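Local structure of PaaX domain-containing protein, C-domain protein (Mycobacterium tuberculosis, 3KFW) at residues Ala190-Leu195 against Ala217-Phe222. The protein is of unknown function but, as a PaaX-family protein with a helix-turn-helix-type and a Cas2-like domain, is probably a transcriptional regulator. Sequence-based numbering, arbitrary orientation.
Sequences AMVRHL and AAYHDF
With CG set anti to the carbonyl carbon (chi1 -84°) and an extended chain beyond it, Met191 reaches across to Ala218, while Tyr219 has CG anti to its backbone N (chi1 172°) and carries its ring to Val192. These two meetings join helices 181-195 and 212-234 in the PaaX-like C-terminal domain, an α-helical pair that illustrates how two helices running in roughly opposing directions, steeply inclined to each other, can be coupled by a few apolar side chains. The axes of the segments 190-195 and 217-222 approach to 10.3 Å and their directions differ by 139°, a separation spanned by one long side chain and one ring. Met191, a selenomethionine, works by length: its SE lies 3.7 Å from Ala218 CB, and its terminal CE packs against the same methyl at 3.9 Å, so the alanine methyl meets both the selenium and the terminal methyl. The backbones come nearest at Met191 and Tyr219, whose CA atoms are 7.0 Å apart. Leu172 of helix 161-177 and Leu215 of helix 212-234 also pack on Met191, and Met77 of helix 64-77 touches Tyr219. Val192, which also meets Gln73 of that helix, uses a single branch for the second meeting. Its CG2 comes at a slant to the tyrosine ring, 3.5 Å from CE2 and 3.6 Å from CD2 of Tyr219.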
loop_
_atom_site.group_PDB
_atom_site.type_symbol
_atom_site.label_atom_id
_atom_site.label_comp_id
_atom_site.label_asym_id
_atom_site.label_seq_id
_atom_site.Cartn_x
_atom_site.Cartn_y
_atom_site.Cartn_z
ATOM N N ALA A 190 -16.422 25.526 18.123
ATOM C CA ALA A 190 -16.605 24.122 17.653
ATOM C C ALA A 190 -17.013 24.072 16.183
ATOM O O ALA A 190 -16.568 23.178 15.424
ATOM C CB ALA A 190 -17.611 23.341 18.525
HETATM N N MSE A 191 -17.868 25.019 15.786
HETATM C CA MSE A 191 -18.428 25.046 14.438
HETATM C C MSE A 191 -17.382 25.417 13.425
HETATM O O MSE A 191 -17.408 24.919 12.294
HETATM C CB MSE A 191 -19.570 26.053 14.325
HETATM C CG MSE A 191 -20.906 25.516 14.773
HETATM SE SE MSE A 191 -22.260 26.951 14.775
HETATM C CE MSE A 191 -23.684 25.701 15.151
ATOM N N VAL A 192 -16.495 26.327 13.812
ATOM C CA VAL A 192 -15.405 26.706 12.965
ATOM C C VAL A 192 -14.544 25.485 12.764
ATOM O O VAL A 192 -14.167 25.211 11.629
ATOM C CB VAL A 192 -14.586 27.890 13.529
ATOM C CG1 VAL A 192 -13.203 28.000 12.857
ATOM C CG2 VAL A 192 -15.345 29.150 13.310
ATOM N N ARG A 193 -14.224 24.764 13.843
ATOM C CA ARG A 193 -13.398 23.525 13.733
ATOM C C ARG A 193 -14.097 22.460 12.883
ATOM O O ARG A 193 -13.459 21.704 12.178
ATOM C CB ARG A 193 -12.998 22.952 15.109
ATOM C CG ARG A 193 -11.906 23.796 15.785
ATOM C CD ARG A 193 -11.426 23.180 17.105
ATOM N NE ARG A 193 -12.169 23.690 18.274
ATOM C CZ ARG A 193 -13.086 22.985 18.946
ATOM N NH1 ARG A 193 -13.364 21.746 18.560
ATOM N NH2 ARG A 193 -13.716 23.523 20.001
ATOM N N HIS A 194 -15.416 22.432 12.937
ATOM C CA HIS A 194 -16.130 21.506 12.128
ATOM C C HIS A 194 -16.136 21.897 10.636
ATOM O O HIS A 194 -15.946 21.032 9.770
ATOM C CB HIS A 194 -17.539 21.301 12.658
ATOM C CG HIS A 194 -18.175 20.048 12.167
ATOM N ND1 HIS A 194 -17.525 18.832 12.192
ATOM C CD2 HIS A 194 -19.393 19.813 11.632
ATOM C CE1 HIS A 194 -18.330 17.893 11.728
ATOM N NE2 HIS A 194 -19.471 18.462 11.386
ATOM N N LEU A 195 -16.351 23.156 10.326
ATOM C CA LEU A 195 -16.290 23.585 8.925
ATOM C C LEU A 195 -14.922 23.355 8.250
ATOM O O LEU A 195 -14.852 23.079 7.038
ATOM C CB LEU A 195 -16.707 25.037 8.796
ATOM C CG LEU A 195 -18.168 25.261 9.205
ATOM C CD1 LEU A 195 -18.478 26.722 9.508
ATOM C CD2 LEU A 195 -19.110 24.724 8.137
ATOM N N ALA A 217 -24.428 29.986 8.579
ATOM C CA ALA A 217 -25.386 31.014 9.076
ATOM C C ALA A 217 -25.271 31.266 10.595
ATOM O O ALA A 217 -25.277 32.429 11.046
ATOM C CB ALA A 217 -26.835 30.691 8.686
ATOM N N ALA A 218 -25.116 30.186 11.361
ATOM C CA ALA A 218 -25.032 30.262 12.802
ATOM C C ALA A 218 -23.714 30.896 13.201
ATOM O O ALA A 218 -23.664 31.678 14.158
ATOM C CB ALA A 218 -25.143 28.892 13.397
ATOM N N TYR A 219 -22.642 30.568 12.479
ATOM C CA TYR A 219 -21.360 31.211 12.747
ATOM C C TYR A 219 -21.430 32.674 12.377
ATOM O O TYR A 219 -20.981 33.513 13.162
ATOM C CB TYR A 219 -20.168 30.539 12.040
ATOM C CG TYR A 219 -18.908 31.359 12.200
ATOM C CD1 TYR A 219 -18.452 32.188 11.174
ATOM C CD2 TYR A 219 -18.194 31.357 13.407
ATOM C CE1 TYR A 219 -17.305 32.989 11.339
ATOM C CE2 TYR A 219 -17.054 32.140 13.579
ATOM C CZ TYR A 219 -16.622 32.952 12.549
ATOM O OH TYR A 219 -15.491 33.715 12.729
ATOM N N HIS A 220 -21.992 32.988 11.203
ATOM C CA HIS A 220 -22.051 34.389 10.787
ATOM C C HIS A 220 -23.005 35.205 11.656
ATOM O O HIS A 220 -22.776 36.398 11.846
ATOM C CB HIS A 220 -22.304 34.529 9.282
ATOM C CG HIS A 220 -21.173 34.015 8.447
ATOM N ND1 HIS A 220 -21.264 32.865 7.684
ATOM C CD2 HIS A 220 -19.903 34.466 8.298
ATOM C CE1 HIS A 220 -20.109 32.648 7.082
ATOM N NE2 HIS A 220 -19.265 33.602 7.441
ATOM N N ASP A 221 -24.023 34.553 12.242
ATOM C CA ASP A 221 -24.899 35.220 13.248
ATOM C C ASP A 221 -24.163 35.567 14.542
ATOM O O ASP A 221 -24.340 36.654 15.120
ATOM C CB ASP A 221 -26.155 34.401 13.569
ATOM C CG ASP A 221 -27.188 34.487 12.464
ATOM O OD1 ASP A 221 -27.038 35.370 11.601
ATOM O OD2 ASP A 221 -28.142 33.674 12.423
ATOM N N PHE A 222 -23.340 34.629 14.998
ATOM C CA PHE A 222 -22.524 34.889 16.149
ATOM C C PHE A 222 -21.475 35.987 15.864
ATOM O O PHE A 222 -21.343 36.872 16.654
ATOM C CB PHE A 222 -21.918 33.615 16.698
ATOM C CG PHE A 222 -20.761 33.846 17.649
ATOM C CD1 PHE A 222 -20.991 34.009 19.022
ATOM C CD2 PHE A 222 -19.425 33.879 17.157
ATOM C CE1 PHE A 222 -19.934 34.182 19.892
ATOM C CE2 PHE A 222 -18.323 34.084 18.013
ATOM C CZ PHE A 222 -18.580 34.233 19.394
#